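Local coordinates for protein Nrps/pks (Streptomyces albus, PDB 4OPF) that is a ketosynthase domain of the oxazolomycin "AT-less" polyketide synthase, with a thiolase-type fold, and probably handles acyl-thioester intermediates of the growing chain, at residues A[6-11]-A[233-238]; A[105-110]-A[179-184]; A[160-165]-A[334-339]; A[293-298]-A[393-398]; A[348-353]-A[382-387]. All coordinates share one frame; numbering follows the deposited sequence.

Interaction 1. Residues A[6-11]-A[233-238]; sequences PYDIAV and KPLAAA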
# COMPACT_ATOMS: atom_id res chain seq x y z
N PRO A 6 -5.00 20.77 1.79
CA PRO A 6 -4.90 20.77 0.31
C PRO A 6 -3.42 20.73 -0.15
O PRO A 6 -2.73 21.74 -0.10
CB PRO A 6 -5.61 22.07 -0.09
CG PRO A 6 -5.50 22.97 1.14
CD PRO A 6 -5.03 22.14 2.33
N TYR A 7 -2.94 19.57 -0.56
CA TYR A 7 -1.51 19.35 -0.77
C TYR A 7 -1.27 19.03 -2.26
O TYR A 7 -1.66 17.98 -2.73
CB TYR A 7 -1.02 18.20 0.13
CG TYR A 7 0.47 17.91 -0.02
CD1 TYR A 7 1.42 18.64 0.69
CD2 TYR A 7 0.93 16.90 -0.89
CE1 TYR A 7 2.78 18.40 0.54
CE2 TYR A 7 2.29 16.65 -1.05
CZ TYR A 7 3.20 17.39 -0.35
OH TYR A 7 4.54 17.18 -0.48
N ASP A 8 -0.64 19.95 -2.99
CA ASP A 8 -0.59 19.88 -4.46
C ASP A 8 0.63 19.07 -4.95
O ASP A 8 1.76 19.35 -4.59
CB ASP A 8 -0.44 21.30 -4.98
CG ASP A 8 -1.77 22.15 -4.89
OD1 ASP A 8 -2.88 21.61 -5.00
OD2 ASP A 8 -1.66 23.37 -4.78
N ILE A 9 0.41 18.14 -5.84
CA ILE A 9 1.49 17.28 -6.30
C ILE A 9 1.62 17.46 -7.79
O ILE A 9 0.65 17.25 -8.48
CB ILE A 9 1.17 15.84 -5.93
CG1 ILE A 9 1.29 15.63 -4.42
CG2 ILE A 9 2.06 14.83 -6.65
CD1 ILE A 9 0.51 14.39 -3.97
N ALA A 10 2.81 17.84 -8.26
CA ALA A 10 3.07 17.98 -9.68
C ALA A 10 3.39 16.64 -10.36
O ALA A 10 4.12 15.81 -9.82
CB ALA A 10 4.25 18.90 -9.89
N VAL A 11 2.83 16.45 -11.55
CA VAL A 11 3.27 15.41 -12.45
C VAL A 11 4.41 16.02 -13.23
O VAL A 11 4.16 16.88 -14.05
CB VAL A 11 2.15 15.03 -13.39
CG1 VAL A 11 2.62 13.96 -14.37
CG2 VAL A 11 0.97 14.55 -12.58
N LYS A 233 6.26 14.89 -7.76
CA LYS A 233 6.95 15.64 -6.70
C LYS A 233 5.96 16.66 -6.08
O LYS A 233 5.05 17.11 -6.76
CB LYS A 233 8.07 16.49 -7.30
CG LYS A 233 9.28 15.73 -7.76
CD LYS A 233 10.33 16.60 -8.45
CE LYS A 233 11.01 17.54 -7.48
NZ LYS A 233 12.36 17.85 -8.05
N PRO A 234 6.22 17.11 -4.88
CA PRO A 234 5.40 18.20 -4.33
C PRO A 234 5.51 19.43 -5.25
O PRO A 234 6.61 19.74 -5.76
CB PRO A 234 6.07 18.48 -2.97
CG PRO A 234 6.84 17.22 -2.64
CD PRO A 234 7.33 16.76 -3.98
N LEU A 235 4.39 20.09 -5.52
CA LEU A 235 4.39 21.24 -6.45
C LEU A 235 5.41 22.33 -6.10
O LEU A 235 6.11 22.82 -6.97
CB LEU A 235 3.02 21.85 -6.56
CG LEU A 235 2.86 23.06 -7.48
CD1 LEU A 235 3.25 22.72 -8.92
CD2 LEU A 235 1.41 23.59 -7.48
N ALA A 236 5.51 22.72 -4.83
CA ALA A 236 6.47 23.80 -4.51
C ALA A 236 7.89 23.37 -4.82
O ALA A 236 8.69 24.17 -5.29
CB ALA A 236 6.33 24.23 -3.06
N ALA A 237 8.20 22.09 -4.61
CA ALA A 237 9.55 21.59 -4.91
C ALA A 237 9.79 21.58 -6.43
O ALA A 237 10.88 21.96 -6.89
CB ALA A 237 9.79 20.19 -4.31
N ALA A 238 8.79 21.17 -7.19
CA ALA A 238 8.92 21.16 -8.65
C ALA A 238 9.15 22.59 -9.18
O ALA A 238 9.95 22.80 -10.08
CB ALA A 238 7.68 20.62 -9.26
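Tyr7 carries CG opposite its backbone N (chi1 -180°), which sends the ring alongside Pro234 until Tyr7 OH lies 3.2 Å from Pro234 CG. Leu235 has the same setting (chi1 180°), and its two methyls divide their work: CD1 comes 4.1 Å from Ala10 CB, while CD2 turns to Asp8 CB at 3.9 Å. Ala238, one helical turn further on, adds its own methyl, with CB 3.9 Å from Ala10 CB.

The backbones pair as neighbouring antiparallel strands. Ala10 and Lys233 form a hydrogen-bonded pair, with Ala10 N to Lys233 O at 2.8 Å and Lys233 N to Ala10 O at 3.1 Å. Ile9 and Pro234 make the next, non-hydrogen-bonded pair, a place where the missing N-H of proline costs no bond to strand 9-17. Pro234 is also the N-cap of the following helix, so Leu235 N, in the first turn, can bond outward to Asp8 O (2.9 Å, 169° at the hydrogen). The strand ladder thus continues into the start of the helix.

The polar ends turn to other partners, Asp8 forming a salt bridge to Lys250 and Lys233 one to Asp243. In the five-layered sandwich of the thiolase-type fold, strands 226-234 and 9-17 are neighbours in the mixed sheet of the N-terminal half, and 9-17 pairs on its other side with 247-256. Ile9 and Pro234 pack on Leu174 of helix 162-175, Tyr7 touches Arg175 of that helix, and helix 235-241 leads away from the strand end.

Interaction 2. Residues A[105-110]-A[179-184]; sequences RGIGVY and VEAAVV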
# COMPACT_ATOMS: atom_id res chain seq x y z
N ARG A 105 18.33 8.42 -4.37
CA ARG A 105 17.42 9.38 -3.75
C ARG A 105 16.22 8.74 -3.09
O ARG A 105 15.89 7.59 -3.36
CB ARG A 105 17.00 10.41 -4.80
CG ARG A 105 18.20 11.29 -5.22
CD ARG A 105 17.81 12.35 -6.23
NE ARG A 105 17.26 13.47 -5.48
CZ ARG A 105 17.97 14.48 -4.96
NH1 ARG A 105 17.33 15.37 -4.24
NH2 ARG A 105 19.26 14.60 -5.19
N GLY A 106 15.57 9.49 -2.21
CA GLY A 106 14.39 9.02 -1.46
C GLY A 106 13.12 9.05 -2.29
O GLY A 106 12.22 9.83 -2.04
N ILE A 107 13.08 8.21 -3.30
CA ILE A 107 12.02 8.19 -4.27
C ILE A 107 11.25 6.88 -4.10
O ILE A 107 11.83 5.83 -4.17
CB ILE A 107 12.61 8.33 -5.69
CG1 ILE A 107 13.36 9.68 -5.77
CG2 ILE A 107 11.53 8.20 -6.73
CD1 ILE A 107 13.83 10.03 -7.15
N GLY A 108 9.95 6.97 -3.84
CA GLY A 108 9.12 5.78 -3.68
C GLY A 108 8.65 5.28 -5.03
O GLY A 108 8.65 6.02 -6.02
N VAL A 109 8.33 4.00 -5.08
CA VAL A 109 7.85 3.33 -6.25
C VAL A 109 6.55 2.62 -5.88
O VAL A 109 6.50 1.81 -4.97
CB VAL A 109 8.85 2.29 -6.71
CG1 VAL A 109 8.35 1.48 -7.90
CG2 VAL A 109 10.15 2.96 -7.08
N TYR A 110 5.48 2.93 -6.60
CA TYR A 110 4.16 2.42 -6.32
C TYR A 110 3.58 1.91 -7.60
O TYR A 110 3.33 2.69 -8.53
CB TYR A 110 3.28 3.55 -5.74
CG TYR A 110 3.90 4.15 -4.49
CD1 TYR A 110 3.72 3.57 -3.25
CD2 TYR A 110 4.80 5.18 -4.59
CE1 TYR A 110 4.33 4.12 -2.10
CE2 TYR A 110 5.39 5.71 -3.47
CZ TYR A 110 5.16 5.17 -2.24
OH TYR A 110 5.80 5.72 -1.13
N VAL A 179 8.79 10.65 1.24
CA VAL A 179 9.58 10.62 0.00
C VAL A 179 9.66 12.04 -0.55
O VAL A 179 8.75 12.85 -0.30
CB VAL A 179 8.95 9.68 -1.04
CG1 VAL A 179 8.89 8.27 -0.51
CG2 VAL A 179 7.53 10.11 -1.41
N GLU A 180 10.71 12.32 -1.26
CA GLU A 180 10.81 13.57 -2.02
C GLU A 180 10.15 13.47 -3.40
O GLU A 180 9.85 14.49 -4.02
CB GLU A 180 12.27 14.01 -2.16
CG GLU A 180 13.10 13.09 -3.03
CD GLU A 180 14.39 13.70 -3.57
OE1 GLU A 180 15.37 13.80 -2.80
OE2 GLU A 180 14.42 14.03 -4.80
N ALA A 181 9.93 12.26 -3.89
CA ALA A 181 9.32 12.09 -5.18
C ALA A 181 8.86 10.68 -5.26
O ALA A 181 9.23 9.87 -4.43
CB ALA A 181 10.34 12.40 -6.27
N ALA A 182 8.01 10.40 -6.23
CA ALA A 182 7.39 9.08 -6.37
C ALA A 182 7.19 8.67 -7.82
O ALA A 182 6.78 9.49 -8.67
CB ALA A 182 6.03 9.07 -5.70
N VAL A 183 7.48 7.42 -8.11
CA VAL A 183 7.15 6.85 -9.37
C VAL A 183 5.84 6.09 -9.15
O VAL A 183 5.74 5.27 -8.22
CB VAL A 183 8.24 5.84 -9.78
CG1 VAL A 183 7.80 5.05 -10.98
CG2 VAL A 183 9.56 6.51 -10.04
N VAL A 184 4.86 6.32 -10.00
CA VAL A 184 3.58 5.61 -9.93
C VAL A 184 3.35 5.01 -11.30
O VAL A 184 3.46 5.68 -12.31
CB VAL A 184 2.46 6.60 -9.61
CG1 VAL A 184 1.07 5.98 -9.69
CG2 VAL A 184 2.64 7.10 -8.21
O HOH W 1 16.69 12.04 -1.61
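Ile107 to Tyr110 and Ala181 to Val184 run as parallel strands in the N-terminal mixed sheet of the five-layered thiolase-type sandwich, their axes 4.5 Å apart and inclined by 20°. The innermost shell is the ladder: Gly108 N bonds to Ala181 O at 3.0 Å, Gly108 O accepts from Val183 N at 2.8 Å, and Tyr110 N reaches Val183 O at 2.9 Å. Ile107 CG2 meets Val183 CG2 on one face; on the other, the Tyr110 ring turns its edge to Ala182 CB, 4.1 Å from CE2. Tyr110 CE2 also occupies the room a side chain on Gly108 would need.

Further out, Tyr110 packs on Ala170 and Ala173 of helix 162-175, and Val109 on helix 138-147. At the exposed end, Glu180 CG sits between the backbone N and the carbonyl carbon (chi1 68°), the extended chain reaching Arg105 in a salt bridge. A water joins Glu180 OE1 to Gly106 N. Were Glu180 an alanine, the Arg105 guanidinium would probably lose its acidic mate and be free to swing. Both Arg105 NH1 bonds are weak; the straightest runs from Arg105 NE, within the guanidinium plane, to the syn side of Glu180 OE2 at 3.0 Å, tilted out of the carboxylate plane.

Interaction 3. Residues A[160-165]-A[334-339]; sequences CSSALV and PQCAEG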
# COMPACT_ATOMS: atom_id res chain seq x y z
N CYS A 160 -9.00 -3.07 -11.51
CA CYS A 160 -8.96 -1.90 -12.39
C CYS A 160 -8.58 -0.64 -11.65
O CYS A 160 -8.09 0.33 -12.27
CB CYS A 160 -10.30 -1.72 -13.12
SG CYS A 160 -11.69 -1.32 -12.01
N SER A 161 -8.77 -0.62 -10.33
CA SER A 161 -8.39 0.55 -9.54
C SER A 161 -6.92 0.53 -9.05
O SER A 161 -6.49 1.47 -8.42
CB SER A 161 -9.32 0.73 -8.35
OG SER A 161 -9.27 -0.42 -7.55
N SER A 162 -6.15 -0.46 -9.43
CA SER A 162 -4.79 -0.67 -8.87
C SER A 162 -3.91 0.57 -9.02
O SER A 162 -3.25 0.97 -8.08
CB SER A 162 -4.10 -1.81 -9.54
OG SER A 162 -4.79 -3.02 -9.32
N ALA A 163 -3.89 1.17 -10.20
CA ALA A 163 -3.01 2.33 -10.43
C ALA A 163 -3.42 3.58 -9.66
O ALA A 163 -2.56 4.36 -9.24
CB ALA A 163 -2.90 2.65 -11.92
N LEU A 164 -4.73 3.80 -9.49
CA LEU A 164 -5.22 4.85 -8.62
C LEU A 164 -4.96 4.57 -7.16
O LEU A 164 -4.66 5.51 -6.37
CB LEU A 164 -6.71 5.13 -8.82
CG LEU A 164 -7.14 5.70 -10.16
CD1 LEU A 164 -8.56 6.21 -10.10
CD2 LEU A 164 -6.30 6.89 -10.47
N VAL A 165 -5.02 3.32 -6.75
CA VAL A 165 -4.65 3.01 -5.37
C VAL A 165 -3.16 3.24 -5.16
O VAL A 165 -2.73 3.79 -4.13
CB VAL A 165 -5.05 1.57 -5.02
CG1 VAL A 165 -4.55 1.17 -3.66
CG2 VAL A 165 -6.56 1.46 -5.06
N PRO A 334 -7.78 -2.06 -19.93
CA PRO A 334 -6.41 -2.49 -19.57
C PRO A 334 -6.22 -2.98 -18.13
O PRO A 334 -5.11 -2.89 -17.62
CB PRO A 334 -5.55 -1.25 -19.84
CG PRO A 334 -6.47 -0.13 -20.10
CD PRO A 334 -7.91 -0.59 -19.95
N GLN A 335 -7.26 -3.53 -17.52
CA GLN A 335 -7.22 -4.11 -16.19
C GLN A 335 -6.43 -3.22 -15.17
O GLN A 335 -6.82 -2.08 -14.94
CB GLN A 335 -6.65 -5.53 -16.29
CG GLN A 335 -7.12 -6.29 -17.51
CD GLN A 335 -8.54 -6.78 -17.37
OE1 GLN A 335 -8.87 -7.45 -16.38
NE2 GLN A 335 -9.40 -6.47 -18.35
N CYS A 336 -5.29 -3.68 -14.63
CA CYS A 336 -4.53 -2.90 -13.60
C CYS A 336 -4.01 -1.60 -14.12
O CYS A 336 -3.76 -0.69 -13.39
CB CYS A 336 -3.38 -3.75 -12.96
SG CYS A 336 -4.03 -5.19 -12.03
N ALA A 337 -3.79 -1.51 -15.40
CA ALA A 337 -3.40 -0.24 -15.99
C ALA A 337 -4.57 0.72 -16.35
O ALA A 337 -4.34 1.76 -16.98
CB ALA A 337 -2.58 -0.53 -17.25
N GLU A 338 -5.81 0.37 -16.03
CA GLU A 338 -6.98 1.18 -16.51
C GLU A 338 -6.91 2.57 -15.94
O GLU A 338 -7.15 3.58 -16.66
CB GLU A 338 -8.35 0.54 -16.13
CG GLU A 338 -9.61 1.40 -16.44
CD GLU A 338 -10.28 2.04 -15.20
OE1 GLU A 338 -9.91 3.18 -14.81
OE2 GLU A 338 -11.21 1.44 -14.62
N GLY A 339 -6.67 2.62 -14.63
CA GLY A 339 -6.60 3.89 -13.97
C GLY A 339 -5.50 4.74 -14.54
O GLY A 339 -5.62 5.97 -14.60
O HOH W 2 -5.63 1.05 -12.58
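Cys160 packs closely on the turn that precedes helix 338-352: its CA makes a CA-H...O contact with Gln335 O, 3.3 Å away and nearly straight (166° at the hydrogen). Its CB is also near the carboxylate of Glu338, 3.6 Å from OE2. Here the bend of the Glu338 chain at chi2 (-106°) brings the carboxylate beside Cys160 CB, where OE2 also makes a weak bond to Ser395 OG. Packing is also close at Gly339, where a CB would come 3.1 Å from Leu164 CG; the bare CA lets the two helix starts approach.

Cys160-Ser161-Ser162 belongs to the TACSS signature in which ketosynthases carry their nucleophilic cysteine at the start of a buried helix. Cys160 is therefore probably the active-site cysteine, and His333, which touches it, matches the second histidine of the family's site.

Between the segments no clear direct hydrogen bond forms. One water does the joining instead, giving its protons to Cys160 O (2.6 Å) and Cys336 O (2.7 Å) and accepting from Ala163 N (3.0 Å) and Gly339 N (2.8 Å), which satisfies four backbone groups at once. Ser162 OG stands 3.6 Å from Cys336 SG and is bonded to Ala159 O and Thr158 N. The looser, partly exposed side is that of Gln335: its carbonyl takes part, but its side chain leads away and bonds through NE2 to His333 O.

Interaction 4. Residues A[293-298]-A[393-398]; sequences ETNAAG and VSSFAD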
# COMPACT_ATOMS: atom_id res chain seq x y z
N GLU A 293 -13.34 11.54 -16.43
CA GLU A 293 -13.07 10.23 -16.98
C GLU A 293 -13.74 9.19 -16.04
O GLU A 293 -13.25 8.89 -14.96
CB GLU A 293 -11.57 10.02 -17.09
CG GLU A 293 -11.10 8.57 -17.41
CD GLU A 293 -11.33 8.12 -18.85
OE1 GLU A 293 -11.67 9.02 -19.69
OE2 GLU A 293 -11.17 6.86 -19.14
N THR A 294 -14.83 8.63 -16.51
CA THR A 294 -15.73 7.82 -15.73
C THR A 294 -15.16 6.40 -15.58
O THR A 294 -14.30 5.97 -16.32
CB THR A 294 -17.10 7.69 -16.43
OG1 THR A 294 -16.94 7.07 -17.72
CG2 THR A 294 -17.76 9.03 -16.61
N ASN A 295 -15.71 5.67 -14.63
CA ASN A 295 -15.42 4.27 -14.45
C ASN A 295 -15.82 3.44 -15.64
O ASN A 295 -15.07 2.60 -16.10
CB ASN A 295 -16.11 3.74 -13.23
CG ASN A 295 -15.74 2.31 -12.97
OD1 ASN A 295 -14.57 1.98 -12.91
ND2 ASN A 295 -16.73 1.44 -12.89
N ALA A 296 -17.03 3.66 -16.11
CA ALA A 296 -17.48 3.07 -17.35
C ALA A 296 -17.43 1.57 -17.33
O ALA A 296 -16.73 0.93 -18.10
CB ALA A 296 -16.68 3.64 -18.52
N ALA A 297 -18.20 0.99 -16.44
CA ALA A 297 -18.17 -0.45 -16.25
C ALA A 297 -18.63 -1.18 -17.51
O ALA A 297 -18.17 -2.25 -17.77
CB ALA A 297 -19.06 -0.85 -15.08
N GLY A 298 -19.57 -0.62 -18.26
CA GLY A 298 -20.06 -1.24 -19.48
C GLY A 298 -21.18 -2.24 -19.20
O GLY A 298 -21.27 -3.31 -19.81
N VAL A 393 -11.00 11.53 -12.34
CA VAL A 393 -10.85 10.19 -12.85
C VAL A 393 -11.34 9.23 -11.80
O VAL A 393 -10.98 9.33 -10.66
CB VAL A 393 -9.40 9.84 -13.14
CG1 VAL A 393 -9.32 8.47 -13.83
CG2 VAL A 393 -8.79 10.83 -14.09
N SER A 394 -12.17 8.28 -12.20
CA SER A 394 -12.74 7.32 -11.31
C SER A 394 -12.33 5.94 -11.69
O SER A 394 -12.25 5.61 -12.87
CB SER A 394 -14.24 7.35 -11.44
OG SER A 394 -14.74 8.54 -10.86
N SER A 395 -12.18 5.09 -10.69
CA SER A 395 -12.06 3.67 -10.92
C SER A 395 -12.72 2.89 -9.81
O SER A 395 -12.30 2.98 -8.68
CB SER A 395 -10.57 3.32 -11.00
OG SER A 395 -10.43 1.99 -11.41
N PHE A 396 -13.77 2.12 -10.13
CA PHE A 396 -14.59 1.44 -9.16
C PHE A 396 -14.51 -0.03 -9.55
O PHE A 396 -15.05 -0.43 -10.56
CB PHE A 396 -16.01 1.89 -9.22
CG PHE A 396 -16.24 3.37 -9.12
CD1 PHE A 396 -15.43 4.21 -8.40
CD2 PHE A 396 -17.34 3.91 -9.72
CE1 PHE A 396 -15.71 5.56 -8.27
CE2 PHE A 396 -17.62 5.24 -9.63
CZ PHE A 396 -16.82 6.07 -8.91
N ALA A 397 -13.78 -0.82 -8.79
CA ALA A 397 -13.47 -2.19 -9.13
C ALA A 397 -14.48 -3.14 -8.56
O ALA A 397 -14.97 -2.94 -7.47
CB ALA A 397 -12.09 -2.52 -8.60
N ASP A 398 -14.78 -4.21 -9.29
CA ASP A 398 -15.64 -5.30 -8.80
C ASP A 398 -15.26 -5.87 -7.43
O ASP A 398 -16.14 -6.06 -6.58
CB ASP A 398 -15.71 -6.43 -9.85
CG ASP A 398 -16.74 -6.14 -10.96
OD1 ASP A 398 -17.58 -5.21 -10.79
OD2 ASP A 398 -16.69 -6.85 -11.99
O HOH W 3 -16.24 -1.61 -12.57
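Asn295 lies obliquely across Phe396, amide and ring planes 37° apart, at the position where elongating ketosynthases carry the first histidine of their HGTGT motif; the asparagine suggests, without proving, that this domain departs from ordinary condensation chemistry. CG opposite the backbone N (chi1 -176°) carries the amide over the strand. Asn295 CB then rests 3.7 Å from Phe396 CD2, and OD1 takes the Phe396 N-H at 2.9 Å. That bond is almost linear at the hydrogen, yet the donor stands above the amide's C=O plane, 72° out of it, rather than on a lone pair.

Further back, Glu293 and Val393 lie side by side and point the same way, with Glu293 CG 4.0 Å from Val393 CG1. They form a parallel bridge between strands 291-293 and 390-396, where Glu293 O accepts from Ser394 N at 3.0 Å. The Glu293 carboxylate leads off to a salt bridge with Lys345, and Ser394 OG bonds to His404. Glu306 receives Asn295 N and so helps to position the loop from which the amide projects.

The other arm of that amide is held through a water, which accepts from Asn295 ND2 at 3.1 Å and donates to Phe396 O at 2.6 Å.

Interaction 5. Residues A[348-353]-A[382-387]; sequences LMLRNR and TPWPDA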
# COMPACT_ATOMS: atom_id res chain seq x y z
N LEU A 348 -3.03 14.70 -20.27
CA LEU A 348 -2.82 15.21 -21.61
C LEU A 348 -3.91 16.23 -22.05
O LEU A 348 -3.60 17.25 -22.72
CB LEU A 348 -2.77 14.05 -22.59
CG LEU A 348 -1.53 13.18 -22.48
CD1 LEU A 348 -1.69 11.96 -23.38
CD2 LEU A 348 -0.31 13.96 -22.91
N MSE A 349 -5.15 15.96 -21.71
CA MSE A 349 -6.25 16.91 -21.98
C MSE A 349 -6.00 18.23 -21.33
O MSE A 349 -6.17 19.26 -21.96
CB MSE A 349 -7.56 16.35 -21.48
CG MSE A 349 -8.12 15.37 -22.53
SE MSE A 349 -9.77 14.54 -21.83
CE MSE A 349 -10.57 16.20 -21.17
N LEU A 350 -5.62 18.21 -20.05
CA LEU A 350 -5.36 19.44 -19.26
C LEU A 350 -4.19 20.23 -19.81
O LEU A 350 -4.27 21.45 -20.03
CB LEU A 350 -5.12 19.11 -17.78
CG LEU A 350 -6.33 18.63 -17.01
CD1 LEU A 350 -5.88 17.98 -15.70
CD2 LEU A 350 -7.29 19.78 -16.71
N ARG A 351 -3.13 19.51 -20.14
CA ARG A 351 -1.97 20.10 -20.76
C ARG A 351 -2.27 20.72 -22.13
O ARG A 351 -1.77 21.79 -22.41
CB ARG A 351 -0.88 19.02 -20.90
CG ARG A 351 0.48 19.55 -21.18
CD ARG A 351 1.53 18.45 -21.07
NE ARG A 351 2.09 18.07 -22.36
CZ ARG A 351 2.84 16.98 -22.57
NH1 ARG A 351 3.12 16.13 -21.59
NH2 ARG A 351 3.28 16.73 -23.79
N ASN A 352 -3.01 20.02 -23.00
CA ASN A 352 -3.35 20.57 -24.31
C ASN A 352 -4.59 21.46 -24.30
O ASN A 352 -4.95 21.99 -25.33
CB ASN A 352 -3.57 19.47 -25.32
CG ASN A 352 -2.29 18.72 -25.63
OD1 ASN A 352 -1.49 19.24 -26.36
ND2 ASN A 352 -2.13 17.51 -25.14
N ARG A 353 -5.25 21.58 -23.15
CA ARG A 353 -6.51 22.33 -22.99
C ARG A 353 -7.55 21.93 -24.02
O ARG A 353 -8.05 22.76 -24.77
CB ARG A 353 -6.24 23.84 -23.04
CG ARG A 353 -5.25 24.25 -21.98
CD ARG A 353 -4.75 25.68 -22.09
NE ARG A 353 -3.70 25.86 -21.08
CZ ARG A 353 -3.09 27.01 -20.77
NH1 ARG A 353 -3.42 28.15 -21.39
NH2 ARG A 353 -2.15 27.03 -19.82
N THR A 382 -12.64 19.44 -28.88
CA THR A 382 -13.02 20.83 -28.72
C THR A 382 -12.02 21.50 -27.81
O THR A 382 -11.45 20.86 -26.94
CB THR A 382 -14.41 20.99 -28.05
OG1 THR A 382 -14.25 20.86 -26.65
CG2 THR A 382 -15.36 19.92 -28.48
N PRO A 383 -11.80 22.80 -28.01
CA PRO A 383 -10.97 23.51 -27.06
C PRO A 383 -11.66 23.49 -25.72
O PRO A 383 -12.86 23.25 -25.62
CB PRO A 383 -10.87 24.94 -27.66
CG PRO A 383 -11.86 25.00 -28.77
CD PRO A 383 -12.07 23.60 -29.23
N TRP A 384 -10.90 23.70 -24.66
CA TRP A 384 -11.47 23.62 -23.34
C TRP A 384 -12.61 24.63 -23.29
O TRP A 384 -12.48 25.71 -23.80
CB TRP A 384 -10.41 23.88 -22.25
CG TRP A 384 -10.76 23.32 -20.86
CD1 TRP A 384 -11.33 24.00 -19.85
CD2 TRP A 384 -10.57 21.97 -20.38
NE1 TRP A 384 -11.50 23.18 -18.78
CE2 TRP A 384 -11.04 21.93 -19.08
CE3 TRP A 384 -10.01 20.82 -20.93
CZ2 TRP A 384 -11.02 20.80 -18.32
CZ3 TRP A 384 -9.96 19.67 -20.15
CH2 TRP A 384 -10.45 19.69 -18.85
N PRO A 385 -13.74 24.27 -22.69
CA PRO A 385 -14.79 25.26 -22.56
C PRO A 385 -14.37 26.41 -21.65
O PRO A 385 -13.30 26.40 -21.10
CB PRO A 385 -15.94 24.49 -21.93
CG PRO A 385 -15.40 23.22 -21.44
CD PRO A 385 -14.08 22.98 -22.08
N ASP A 386 -15.26 27.38 -21.50
CA ASP A 386 -15.01 28.55 -20.67
C ASP A 386 -15.34 28.16 -19.22
O ASP A 386 -16.41 28.45 -18.71
CB ASP A 386 -15.86 29.74 -21.19
CG ASP A 386 -15.47 31.07 -20.57
OD1 ASP A 386 -14.67 31.06 -19.60
OD2 ASP A 386 -15.97 32.12 -21.04
N ALA A 387 -14.40 27.46 -18.57
CA ALA A 387 -14.62 26.85 -17.26
C ALA A 387 -13.27 26.39 -16.74
O ALA A 387 -12.33 26.30 -17.49
CB ALA A 387 -15.57 25.68 -17.41
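A Schellman motif ends helix 338-352 at Arg353, whose positive phi (52°) turns the chain out of the helix and offers its carbonyl to Trp384. Arg353 O accepts from Trp384 N at 3.0 Å, a bent bond whose donor stands above the carbonyl plane. Inside the motif, Arg353 N makes a weak bond to Leu350 O, and Ala354 N bonds to Met349 O.

Trp384 then sends its indole back beside the last helical turn, CG standing opposite the backbone N (chi1 -158°). The six-membered end does the touching: CZ3 is 3.7 Å from the CE of selenomethionine Met349, and CH2 is 3.8 Å from Leu350 CD2. Met349 crosses the indole at about a right angle.

The exit leads straight into a small two-stranded antiparallel sheet, 354-355 paired with 382-383 through a backbone bond between Ile355 and Thr382, at the edge of the thiolase-type fold. The indole is also held at its nitrogen, Trp384 NE1 bonding to Pro388 O. With an alanine in place of Trp384, the Met349 and Leu350 methyls are likely to lose their aromatic partner and Pro388 O its donor, opening a gap beside the helix end. Pro385 CD sits 3.5 Å above one face of the ring, offset toward its rim.

Overall arrangement
Interactions 1 and 2 belong to the same sheet and touch, Lys233 CG lying 3.8 Å from Ala181 CB; one is an antiparallel pairing, the other parallel. Interaction 4 lies across the chain's centre, in strands of the other half, continuous with the first sheet through strands 9-17 and 247-256. Interactions 2, 3 and 4 are buried, 1 and 5 only partly. Interaction 3, its centre about 7 Å from the centre of the chain, adjoins interaction 4: Ser395 OG stands 3.0 Å from Cys160 O, a weak bond, joining the likely active-site elements. Interactions 3 and 5 use the two ends of helix 338-352, bridged by one water at its start, with aromatic packing plus a backbone bond at its finish. Interaction 2 alone has a salt bridge between its segments.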